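Long-range contacts in T9SS C-terminal target domain-containing protein (Bacteroides cellulosilyticus, PDB 5JVK), which probably hydrolyses O-glycosidic bonds, as a family 39 glycoside hydrolase of a gut symbiont: residues Trp139-Tyr149 / Glu195-Tyr206; Pro186-Glu194 / Trp221-Asp232. All blocks are in the same frame, centred on the assembly; numbering follows the deposited sequence.

How the contacts relate
Contacts 1 and 2 share helix 194-211 and the loop leading into it, on one side of the (β/α)8 barrel. Their segments alternate along the chain, and their centres lie about 16 Å apart. Pro-191 of contact 2 joins them: its CB lies 3.4 Å from Ser-196 OG, and its CG 4.1 Å from Trp-139 CZ3. Nearby, Arg-197 NH2 comes within 2.7 Å of Thr-192 O. At the start of helix 194-211, Glu-194 N donates to sulfate O4 at 3.0 Å; the ion probably comes from the crystallisation liquor. Contact 2 leads to the probable active site, since Asn-222 and Glu-223 follow barrel strand 217-220, the position of the Asn-Glu pair in related clan GH-A enzymes.

Contact 1 (Trp139-Tyr149 / Glu195-Tyr206); sequences WEHVEPAKGKY and ESRLGCANALAY
Glu-143, where the chain leaves helix 139-142, lies beside Ala-203 of helix 194-211 with a CA-CA separation of 6.4 Å, the closest CA pair of the two segments. Trp-139 fills the groove next to it as a knob among Ser-196, Gly-199, Cys-200 and Ala-203. With CG anti to the backbone N (chi1 179°), its indole reaches the helix surface, and Cys-200 lies over one face: CB is 3.8 Å and SG 4.2 Å from the centroid of the six-membered ring, a CH-pi and a sulfur-aromatic contact. The Gly-199 backbone also meets the indole, its C being 3.6 Å from Trp-139 CZ2. The indole is also held at its edge, where NE1 donates to Glu-143 OE1 at 2.9 Å, nearly in the ring plane. The other carboxylate oxygen, OE2, accepts from Gly-147 N through its anti lone pair and bonds Tyr-181 OH, so both oxygens are engaged. Further along, Tyr-149 and Tyr-206 slide past each other, planes 22° apart with little ring overlap; Tyr-149 CB sits 3.5 Å above the centroid of the Tyr-206 ring, and Tyr-206 CB returns the contact. On the exposed side, Lys-146 NZ forms a 2.7 Å salt bridge with the syn lone pair of Glu-195 OE2. Phe-173 of barrel strand 168-174 meets Trp-139, Cys-200 and Ala-203, while Ala-201 and Leu-204 pack against helix 229-247.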
loop_
_atom_site.group_PDB
_atom_site.type_symbol
_atom_site.label_atom_id
_atom_site.label_comp_id
_atom_site.label_asym_id
_atom_site.label_seq_id
_atom_site.Cartn_x
_atom_site.Cartn_y
_atom_site.Cartn_z
ATOM N N TRP A 139 -13.103 7.108 18.227
ATOM C CA TRP A 139 -13.715 6.849 19.540
ATOM C C TRP A 139 -14.943 7.746 19.746
ATOM O O TRP A 139 -15.995 7.279 20.181
ATOM C CB TRP A 139 -12.660 7.080 20.634
ATOM C CG TRP A 139 -13.085 6.887 22.072
ATOM C CD1 TRP A 139 -14.202 6.253 22.536
ATOM C CD2 TRP A 139 -12.351 7.301 23.231
ATOM N NE1 TRP A 139 -14.222 6.273 23.910
ATOM C CE2 TRP A 139 -13.097 6.909 24.362
ATOM C CE3 TRP A 139 -11.139 7.980 23.422
ATOM C CZ2 TRP A 139 -12.669 7.168 25.669
ATOM C CZ3 TRP A 139 -10.714 8.239 24.720
ATOM C CH2 TRP A 139 -11.481 7.835 25.827
ATOM N N GLU A 140 -14.786 9.024 19.404
ATOM C CA GLU A 140 -15.881 10.007 19.360
ATOM C C GLU A 140 -17.150 9.485 18.667
ATOM O O GLU A 140 -18.252 9.609 19.205
ATOM C CB GLU A 140 -15.386 11.280 18.653
ATOM C CG GLU A 140 -16.331 12.470 18.696
ATOM C CD GLU A 140 -15.663 13.755 18.232
ATOM O OE1 GLU A 140 -14.598 14.111 18.786
ATOM O OE2 GLU A 140 -16.203 14.412 17.316
ATOM N N HIS A 141 -16.980 8.896 17.487
ATOM C CA HIS A 141 -18.104 8.369 16.705
ATOM C C HIS A 141 -18.699 7.065 17.263
ATOM O O HIS A 141 -19.895 6.824 17.091
ATOM C CB HIS A 141 -17.704 8.184 15.233
ATOM C CG HIS A 141 -17.350 9.462 14.533
ATOM N ND1 HIS A 141 -16.458 9.515 13.484
ATOM C CD2 HIS A 141 -17.763 10.736 14.738
ATOM C CE1 HIS A 141 -16.343 10.764 13.067
ATOM N NE2 HIS A 141 -17.123 11.525 13.812
ATOM N N VAL A 142 -17.884 6.235 17.920
ATOM C CA VAL A 142 -18.381 4.984 18.530
ATOM C C VAL A 142 -19.136 5.224 19.846
ATOM O O VAL A 142 -20.139 4.554 20.101
ATOM C CB VAL A 142 -17.258 3.915 18.688
ATOM C CG1 VAL A 142 -17.515 2.930 19.829
ATOM C CG2 VAL A 142 -17.118 3.139 17.391
ATOM N N GLU A 143 -18.655 6.162 20.661
ATOM C CA GLU A 143 -19.266 6.492 21.953
ATOM C C GLU A 143 -19.661 7.982 21.966
ATOM O O GLU A 143 -18.920 8.812 22.497
ATOM C CB GLU A 143 -18.280 6.146 23.086
ATOM C CG GLU A 143 -18.811 6.322 24.505
ATOM C CD GLU A 143 -17.855 5.811 25.581
ATOM O OE1 GLU A 143 -16.676 5.532 25.282
ATOM O OE2 GLU A 143 -18.280 5.697 26.750
ATOM N N PRO A 144 -20.825 8.331 21.366
ATOM C CA PRO A 144 -21.248 9.742 21.327
ATOM C C PRO A 144 -21.622 10.316 22.700
ATOM O O PRO A 144 -21.476 11.521 22.919
ATOM C CB PRO A 144 -22.477 9.733 20.397
ATOM C CG PRO A 144 -22.545 8.367 19.804
ATOM C CD PRO A 144 -21.846 7.456 20.760
ATOM N N ALA A 145 -22.120 9.458 23.592
ATOM C CA ALA A 145 -22.349 9.803 24.995
ATOM C C ALA A 145 -21.747 8.726 25.893
ATOM O O ALA A 145 -21.509 7.600 25.452
ATOM C CB ALA A 145 -23.837 9.953 25.267
ATOM N N LYS A 146 -21.519 9.083 27.156
ATOM C CA LYS A 146 -20.834 8.212 28.115
ATOM C C LYS A 146 -21.591 6.902 28.325
ATOM O O LYS A 146 -22.758 6.914 28.718
ATOM C CB LYS A 146 -20.659 8.937 29.455
ATOM C CG LYS A 146 -19.743 8.233 30.450
ATOM C CD LYS A 146 -19.564 9.036 31.732
ATOM C CE LYS A 146 -18.778 10.322 31.502
ATOM N NZ LYS A 146 -18.345 10.971 32.771
ATOM N N GLY A 147 -20.931 5.783 28.026
ATOM C CA GLY A 147 -21.508 4.450 28.217
ATOM C C GLY A 147 -22.455 3.942 27.135
ATOM O O GLY A 147 -22.835 2.772 27.164
ATOM N N LYS A 148 -22.832 4.801 26.184
ATOM C CA LYS A 148 -23.778 4.451 25.127
ATOM C C LYS A 148 -23.017 4.309 23.816
ATOM O O LYS A 148 -22.313 5.234 23.407
ATOM C CB LYS A 148 -24.852 5.530 25.000
ATOM C CG LYS A 148 -25.657 5.739 26.277
ATOM C CD LYS A 148 -26.924 6.550 26.037
ATOM C CE LYS A 148 -28.049 5.693 25.474
ATOM N NZ LYS A 148 -29.250 6.502 25.126
ATOM N N TYR A 149 -23.167 3.158 23.161
ATOM C CA TYR A 149 -22.354 2.807 21.997
ATOM C C TYR A 149 -23.152 2.724 20.702
ATOM O O TYR A 149 -24.365 2.518 20.713
ATOM C CB TYR A 149 -21.644 1.477 22.236
ATOM C CG TYR A 149 -20.804 1.444 23.494
ATOM C CD1 TYR A 149 -20.965 0.432 24.442
ATOM C CD2 TYR A 149 -19.846 2.431 23.743
ATOM C CE1 TYR A 149 -20.193 0.402 25.596
ATOM C CE2 TYR A 149 -19.072 2.410 24.896
ATOM C CZ TYR A 149 -19.249 1.395 25.817
ATOM O OH TYR A 149 -18.481 1.377 26.957
ATOM N N GLU A 195 -10.821 6.951 34.596
ATOM C CA GLU A 195 -12.148 6.901 33.972
ATOM C C GLU A 195 -12.059 6.821 32.445
ATOM O O GLU A 195 -12.730 5.991 31.828
ATOM C CB GLU A 195 -12.983 8.129 34.369
ATOM C CG GLU A 195 -14.478 7.991 34.081
ATOM C CD GLU A 195 -15.209 9.321 33.935
ATOM O OE1 GLU A 195 -14.631 10.390 34.229
ATOM O OE2 GLU A 195 -16.387 9.296 33.520
ATOM N N SER A 196 -11.238 7.689 31.851
ATOM C CA SER A 196 -11.122 7.790 30.390
ATOM C C SER A 196 -10.403 6.600 29.751
ATOM O O SER A 196 -10.729 6.215 28.625
ATOM C CB SER A 196 -10.425 9.094 29.996
ATOM O OG SER A 196 -9.119 9.161 30.538
ATOM N N ARG A 197 -9.423 6.035 30.457
ATOM C CA ARG A 197 -8.790 4.780 30.037
ATOM C C ARG A 197 -9.793 3.633 29.983
ATOM O O ARG A 197 -9.780 2.835 29.043
ATOM C CB ARG A 197 -7.652 4.396 30.978
ATOM C CG ARG A 197 -6.431 5.291 30.877
ATOM C CD ARG A 197 -5.484 5.046 32.035
ATOM N NE ARG A 197 -4.530 6.139 32.198
ATOM C CZ ARG A 197 -3.692 6.271 33.226
ATOM N NH1 ARG A 197 -3.659 5.374 34.212
ATOM N NH2 ARG A 197 -2.870 7.315 33.270
ATOM N N LEU A 198 -10.648 3.556 31.002
ATOM C CA LEU A 198 -11.711 2.551 31.062
ATOM C C LEU A 198 -12.731 2.765 29.941
ATOM O O LEU A 198 -13.163 1.806 29.299
ATOM C CB LEU A 198 -12.415 2.589 32.426
ATOM C CG LEU A 198 -13.236 1.346 32.795
ATOM C CD1 LEU A 198 -12.324 0.231 33.288
ATOM C CD2 LEU A 198 -14.288 1.678 33.844
ATOM N N GLY A 199 -13.108 4.023 29.717
ATOM C CA GLY A 199 -14.036 4.390 28.650
ATOM C C GLY A 199 -13.529 4.049 27.263
ATOM O O GLY A 199 -14.297 3.595 26.416
ATOM N N CYS A 200 -12.234 4.276 27.040
ATOM C CA CYS A 200 -11.561 3.916 25.786
ATOM C C CYS A 200 -11.537 2.403 25.587
ATOM O O CYS A 200 -11.832 1.913 24.494
ATOM C CB CYS A 200 -10.125 4.459 25.776
ATOM S SG CYS A 200 -9.255 4.334 24.194
ATOM N N ALA A 201 -11.192 1.678 26.652
ATOM C CA ALA A 201 -11.137 0.211 26.631
ATOM C C ALA A 201 -12.483 -0.439 26.330
ATOM O O ALA A 201 -12.559 -1.353 25.506
ATOM C CB ALA A 201 -10.590 -0.311 27.950
ATOM N N ASN A 202 -13.536 0.032 26.995
ATOM C CA ASN A 202 -14.887 -0.494 26.779
ATOM C C ASN A 202 -15.488 -0.063 25.437
ATOM O O ASN A 202 -16.328 -0.777 24.886
ATOM C CB ASN A 202 -15.822 -0.093 27.928
ATOM C CG ASN A 202 -15.426 -0.723 29.256
ATOM O OD1 ASN A 202 -14.998 -1.877 29.310
ATOM N ND2 ASN A 202 -15.585 0.028 30.341
ATOM N N ALA A 203 -15.065 1.093 24.920
ATOM C CA ALA A 203 -15.502 1.563 23.596
ATOM C C ALA A 203 -14.937 0.702 22.467
ATOM O O ALA A 203 -15.662 0.339 21.538
ATOM C CB ALA A 203 -15.110 3.018 23.389
ATOM N N LEU A 204 -13.642 0.392 22.549
ATOM C CA LEU A 204 -12.994 -0.505 21.588
ATOM C C LEU A 204 -13.520 -1.932 21.728
ATOM O O LEU A 204 -13.776 -2.598 20.723
ATOM C CB LEU A 204 -11.467 -0.491 21.760
ATOM C CG LEU A 204 -10.631 -1.425 20.871
ATOM C CD1 LEU A 204 -10.924 -1.197 19.394
ATOM C CD2 LEU A 204 -9.149 -1.239 21.155
ATOM N N ALA A 205 -13.669 -2.389 22.972
ATOM C CA ALA A 205 -14.206 -3.724 23.264
ATOM C C ALA A 205 -15.599 -3.940 22.670
ATOM O O ALA A 205 -15.911 -5.040 22.216
ATOM C CB ALA A 205 -14.227 -3.972 24.763
ATOM N N TYR A 206 -16.424 -2.889 22.675
ATOM C CA TYR A 206 -17.721 -2.908 21.985
ATOM C C TYR A 206 -17.551 -3.124 20.483
ATOM O O TYR A 206 -18.237 -3.966 19.891
ATOM C CB TYR A 206 -18.510 -1.611 22.228
ATOM C CG TYR A 206 -19.635 -1.398 21.238
ATOM C CD1 TYR A 206 -19.490 -0.517 20.163
ATOM C CD2 TYR A 206 -20.832 -2.105 21.352
ATOM C CE1 TYR A 206 -20.514 -0.331 19.244
ATOM C CE2 TYR A 206 -21.862 -1.926 20.438
ATOM C CZ TYR A 206 -21.699 -1.037 19.388
ATOM O OH TYR A 206 -22.716 -0.856 18.480
#

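Contact 2 (Pro186-Glu194 / Trp221-Asp232); sequences PTIPFPTTE and WNEPNYADPVKD. With SO4 (sulfate ion), chain E.
Phe-190 carries its CG anti to the backbone N (chi1 -172°), which swings the ring out of loop 186-194 toward Trp-221, whose own chi1 of -136° turns the indole to receive it. The result is a T-shaped (edge-to-face) pair in the loops of a (β/α)8 barrel, just beyond strand 217-220. The CD1-CE1 edge of the phenylalanine points at the indole face, CD1 lying 3.6 Å from Trp-221 CE2, with the planes inclined by 64°. Both faces of the phenylalanine are occupied: Ala-227 CB stands over the centre of one, 3.8 Å from the centroid, and Pro-191 CD covers the rim of the other. That same Pro-191 CD reaches Trp-221 CH2 at 3.5 Å, so both residues pack on the indole, Phe-190 over its face and Pro-191 at CH2. Tyr-226 is sandwiched between prolines, Pro-224 CA against one face and Pro-189 CG centred 4.1 Å from the centroid on the opposite one; each proline is the centre of an inverse gamma turn. Trp-221 NE1 donates to Tyr-226 OH at 2.9 Å, the oxygen lying in the indole plane, and this ties the indole edge to the Tyr-226 hydroxyl. Were Trp-221 replaced by an alanine, Phe-190 and Pro-191 would probably be left beside a gap, and the Tyr-226 hydroxyl without its indole donor. At the far end of the contact, Ile-188 and Asp-232 approach from opposite directions, CD1 coming 3.4 Å from OD2. Asp-228 caps the start of helix 229-247, OD2 taking the amide of Lys-231 and, weakly, that of Val-230. Asp-232 OD2 in turn accepts the Asp-228 backbone N at 3.1 Å, from the anti side.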
loop_
_atom_site.group_PDB
_atom_site.type_symbol
_atom_site.label_atom_id
_atom_site.label_comp_id
_atom_site.label_asym_id
_atom_site.label_seq_id
_atom_site.Cartn_x
_atom_site.Cartn_y
_atom_site.Cartn_z
ATOM N N PRO A 186 -6.604 16.009 30.542
ATOM C CA PRO A 186 -6.048 17.230 31.148
ATOM C C PRO A 186 -4.743 17.737 30.519
ATOM O O PRO A 186 -4.640 18.928 30.215
ATOM C CB PRO A 186 -5.818 16.829 32.615
ATOM C CG PRO A 186 -5.715 15.346 32.608
ATOM C CD PRO A 186 -6.588 14.873 31.485
ATOM N N THR A 187 -3.771 16.843 30.330
ATOM C CA THR A 187 -2.431 17.211 29.846
ATOM C C THR A 187 -2.296 17.147 28.318
ATOM O O THR A 187 -1.690 18.034 27.720
ATOM C CB THR A 187 -1.338 16.317 30.480
ATOM O OG1 THR A 187 -1.724 14.941 30.396
ATOM C CG2 THR A 187 -1.121 16.682 31.941
ATOM N N ILE A 188 -2.859 16.106 27.702
ATOM C CA ILE A 188 -2.655 15.806 26.272
ATOM C C ILE A 188 -3.938 15.267 25.626
ATOM O O ILE A 188 -4.828 14.808 26.342
ATOM C CB ILE A 188 -1.507 14.779 26.081
ATOM C CG1 ILE A 188 -1.706 13.546 26.982
ATOM C CG2 ILE A 188 -0.159 15.427 26.374
ATOM C CD1 ILE A 188 -0.685 12.450 26.766
ATOM N N PRO A 189 -4.039 15.301 24.276
ATOM C CA PRO A 189 -5.209 14.706 23.608
ATOM C C PRO A 189 -5.100 13.170 23.535
ATOM O O PRO A 189 -4.962 12.585 22.457
ATOM C CB PRO A 189 -5.199 15.374 22.226
ATOM C CG PRO A 189 -3.761 15.659 21.967
ATOM C CD PRO A 189 -3.129 15.945 23.305
ATOM N N PHE A 190 -5.183 12.541 24.706
ATOM C CA PHE A 190 -4.933 11.110 24.888
ATOM C C PHE A 190 -5.357 10.762 26.322
ATOM O O PHE A 190 -4.982 11.481 27.252
ATOM C CB PHE A 190 -3.443 10.806 24.680
ATOM C CG PHE A 190 -3.109 9.339 24.654
ATOM C CD1 PHE A 190 -3.140 8.627 23.458
ATOM C CD2 PHE A 190 -2.740 8.670 25.820
ATOM C CE1 PHE A 190 -2.823 7.276 23.427
ATOM C CE2 PHE A 190 -2.422 7.319 25.795
ATOM C CZ PHE A 190 -2.464 6.621 24.596
ATOM N N PRO A 191 -6.146 9.684 26.513
ATOM C CA PRO A 191 -6.731 9.430 27.838
ATOM C C PRO A 191 -5.698 9.092 28.919
ATOM O O PRO A 191 -5.031 8.057 28.832
ATOM C CB PRO A 191 -7.663 8.237 27.588
ATOM C CG PRO A 191 -7.071 7.539 26.416
ATOM C CD PRO A 191 -6.519 8.631 25.547
ATOM N N THR A 192 -5.572 9.979 29.911
ATOM C CA THR A 192 -4.664 9.787 31.053
ATOM C C THR A 192 -5.363 9.607 32.417
ATOM O O THR A 192 -4.680 9.364 33.415
ATOM C CB THR A 192 -3.643 10.944 31.152
ATOM O OG1 THR A 192 -4.329 12.201 31.177
ATOM C CG2 THR A 192 -2.683 10.912 29.970
ATOM N N THR A 193 -6.696 9.716 32.472
ATOM C CA THR A 193 -7.446 9.463 33.717
ATOM C C THR A 193 -7.898 8.008 33.784
ATOM O O THR A 193 -8.066 7.358 32.751
ATOM C CB THR A 193 -8.687 10.377 33.868
ATOM O OG1 THR A 193 -9.728 9.962 32.973
ATOM C CG2 THR A 193 -8.332 11.837 33.606
ATOM N N GLU A 194 -8.109 7.512 35.002
ATOM C CA GLU A 194 -8.602 6.145 35.221
ATOM C C GLU A 194 -9.966 5.928 34.551
ATOM O O GLU A 194 -10.219 4.857 34.002
ATOM C CB GLU A 194 -8.700 5.830 36.721
ATOM C CG GLU A 194 -8.829 4.343 37.049
ATOM C CD GLU A 194 -9.326 4.075 38.463
ATOM O OE1 GLU A 194 -9.078 4.902 39.367
ATOM O OE2 GLU A 194 -9.969 3.024 38.671
ATOM N N TRP A 221 -4.718 3.711 18.476
ATOM C CA TRP A 221 -4.320 5.116 18.292
ATOM C C TRP A 221 -3.381 5.308 17.098
ATOM O O TRP A 221 -2.494 4.494 16.860
ATOM C CB TRP A 221 -3.701 5.712 19.575
ATOM C CG TRP A 221 -4.196 7.088 19.888
ATOM C CD1 TRP A 221 -3.672 8.268 19.453
ATOM C CD2 TRP A 221 -5.330 7.424 20.693
ATOM N NE1 TRP A 221 -4.405 9.323 19.943
ATOM C CE2 TRP A 221 -5.428 8.833 20.711
ATOM C CE3 TRP A 221 -6.272 6.670 21.407
ATOM C CZ2 TRP A 221 -6.434 9.509 21.410
ATOM C CZ3 TRP A 221 -7.275 7.340 22.106
ATOM C CH2 TRP A 221 -7.346 8.748 22.099
ATOM N N ASN A 222 -3.596 6.389 16.349
ATOM C CA ASN A 222 -2.754 6.741 15.207
ATOM C C ASN A 222 -1.756 7.833 15.592
ATOM O O ASN A 222 -2.149 8.960 15.896
ATOM C CB ASN A 222 -3.607 7.224 14.036
ATOM C CG ASN A 222 -2.774 7.551 12.813
ATOM O OD1 ASN A 222 -2.270 6.657 12.138
ATOM N ND2 ASN A 222 -2.610 8.833 12.535
ATOM N N GLU A 223 -0.472 7.482 15.569
ATOM C CA GLU A 223 0.634 8.405 15.850
ATOM C C GLU A 223 0.490 9.219 17.151
ATOM O O GLU A 223 0.451 10.454 17.113
ATOM C CB GLU A 223 0.856 9.332 14.648
ATOM C CG GLU A 223 1.156 8.587 13.357
ATOM C CD GLU A 223 1.639 9.492 12.240
ATOM O OE1 GLU A 223 1.384 10.715 12.286
ATOM O OE2 GLU A 223 2.274 8.966 11.301
ATOM N N PRO A 224 0.413 8.529 18.307
ATOM C CA PRO A 224 0.413 9.205 19.603
ATOM C C PRO A 224 1.824 9.650 20.017
ATOM O O PRO A 224 2.401 9.111 20.967
ATOM C CB PRO A 224 -0.148 8.132 20.544
ATOM C CG PRO A 224 0.323 6.859 19.939
ATOM C CD PRO A 224 0.171 7.083 18.462
ATOM N N ASN A 225 2.361 10.639 19.305
ATOM C CA ASN A 225 3.699 11.177 19.572
ATOM C C ASN A 225 3.677 12.036 20.839
ATOM O O ASN A 225 4.604 12.002 21.649
ATOM C CB ASN A 225 4.187 12.000 18.378
ATOM C CG ASN A 225 4.435 11.148 17.145
ATOM O OD1 ASN A 225 3.744 11.278 16.135
ATOM N ND2 ASN A 225 5.428 10.277 17.221
ATOM N N TYR A 226 2.613 12.826 20.968
ATOM C CA TYR A 226 2.252 13.522 22.220
ATOM C C TYR A 226 2.231 12.644 23.490
ATOM O O TYR A 226 2.542 13.138 24.574
ATOM C CB TYR A 226 0.906 14.270 22.071
ATOM C CG TYR A 226 -0.152 13.564 21.233
ATOM C CD1 TYR A 226 -0.898 12.509 21.755
ATOM C CD2 TYR A 226 -0.407 13.960 19.913
ATOM C CE1 TYR A 226 -1.861 11.864 20.989
ATOM C CE2 TYR A 226 -1.365 13.319 19.140
ATOM C CZ TYR A 226 -2.089 12.273 19.682
ATOM O OH TYR A 226 -3.041 11.636 18.924
ATOM N N ALA A 227 1.862 11.366 23.356
ATOM C CA ALA A 227 1.825 10.428 24.489
ATOM C C ALA A 227 3.160 9.705 24.685
ATOM O O ALA A 227 3.680 9.093 23.750
ATOM C CB ALA A 227 0.713 9.410 24.288
ATOM N N ASP A 228 3.703 9.778 25.902
ATOM C CA ASP A 228 4.925 9.051 26.272
ATOM C C ASP A 228 4.645 7.538 26.293
ATOM O O ASP A 228 3.591 7.120 26.780
ATOM C CB ASP A 228 5.426 9.512 27.650
ATOM C CG ASP A 228 6.721 8.826 28.068
ATOM O OD1 ASP A 228 7.792 9.202 27.552
ATOM O OD2 ASP A 228 6.671 7.912 28.920
ATOM N N PRO A 229 5.574 6.717 25.753
ATOM C CA PRO A 229 5.409 5.257 25.771
ATOM C C PRO A 229 5.138 4.641 27.154
ATOM O O PRO A 229 4.192 3.862 27.298
ATOM C CB PRO A 229 6.744 4.752 25.215
ATOM C CG PRO A 229 7.195 5.832 24.300
ATOM C CD PRO A 229 6.713 7.121 24.901
ATOM N N VAL A 230 5.948 4.996 28.149
ATOM C CA VAL A 230 5.876 4.369 29.475
ATOM C C VAL A 230 4.856 5.051 30.393
ATOM O O VAL A 230 4.058 4.372 31.039
ATOM C CB VAL A 230 7.266 4.336 30.154
ATOM C CG1 VAL A 230 7.191 3.672 31.530
ATOM C CG2 VAL A 230 8.269 3.609 29.263
ATOM N N LYS A 231 4.889 6.381 30.451
ATOM C CA LYS A 231 4.075 7.148 31.409
ATOM C C LYS A 231 2.625 7.379 30.980
ATOM O O LYS A 231 1.751 7.468 31.839
ATOM C CB LYS A 231 4.734 8.498 31.718
ATOM C CG LYS A 231 6.060 8.380 32.452
ATOM C CD LYS A 231 6.695 9.741 32.684
ATOM C CE LYS A 231 8.087 9.601 33.280
ATOM N NZ LYS A 231 8.746 10.920 33.479
ATOM N N ASP A 232 2.376 7.501 29.674
ATOM C CA ASP A 232 1.026 7.777 29.148
ATOM C C ASP A 232 0.399 6.582 28.431
ATOM O O ASP A 232 -0.723 6.183 28.759
ATOM C CB ASP A 232 1.050 8.986 28.203
ATOM C CG ASP A 232 1.483 10.274 28.895
ATOM O OD1 ASP A 232 1.252 10.427 30.114
ATOM O OD2 ASP A 232 2.053 11.146 28.207
HETATM S S SO4 E . -7.451 9.833 37.895
HETATM O O1 SO4 E . -6.375 8.818 37.814
HETATM O O2 SO4 E . -7.648 10.220 39.310
HETATM O O3 SO4 E . -7.069 11.028 37.109
HETATM O O4 SO4 E . -8.714 9.276 37.358
#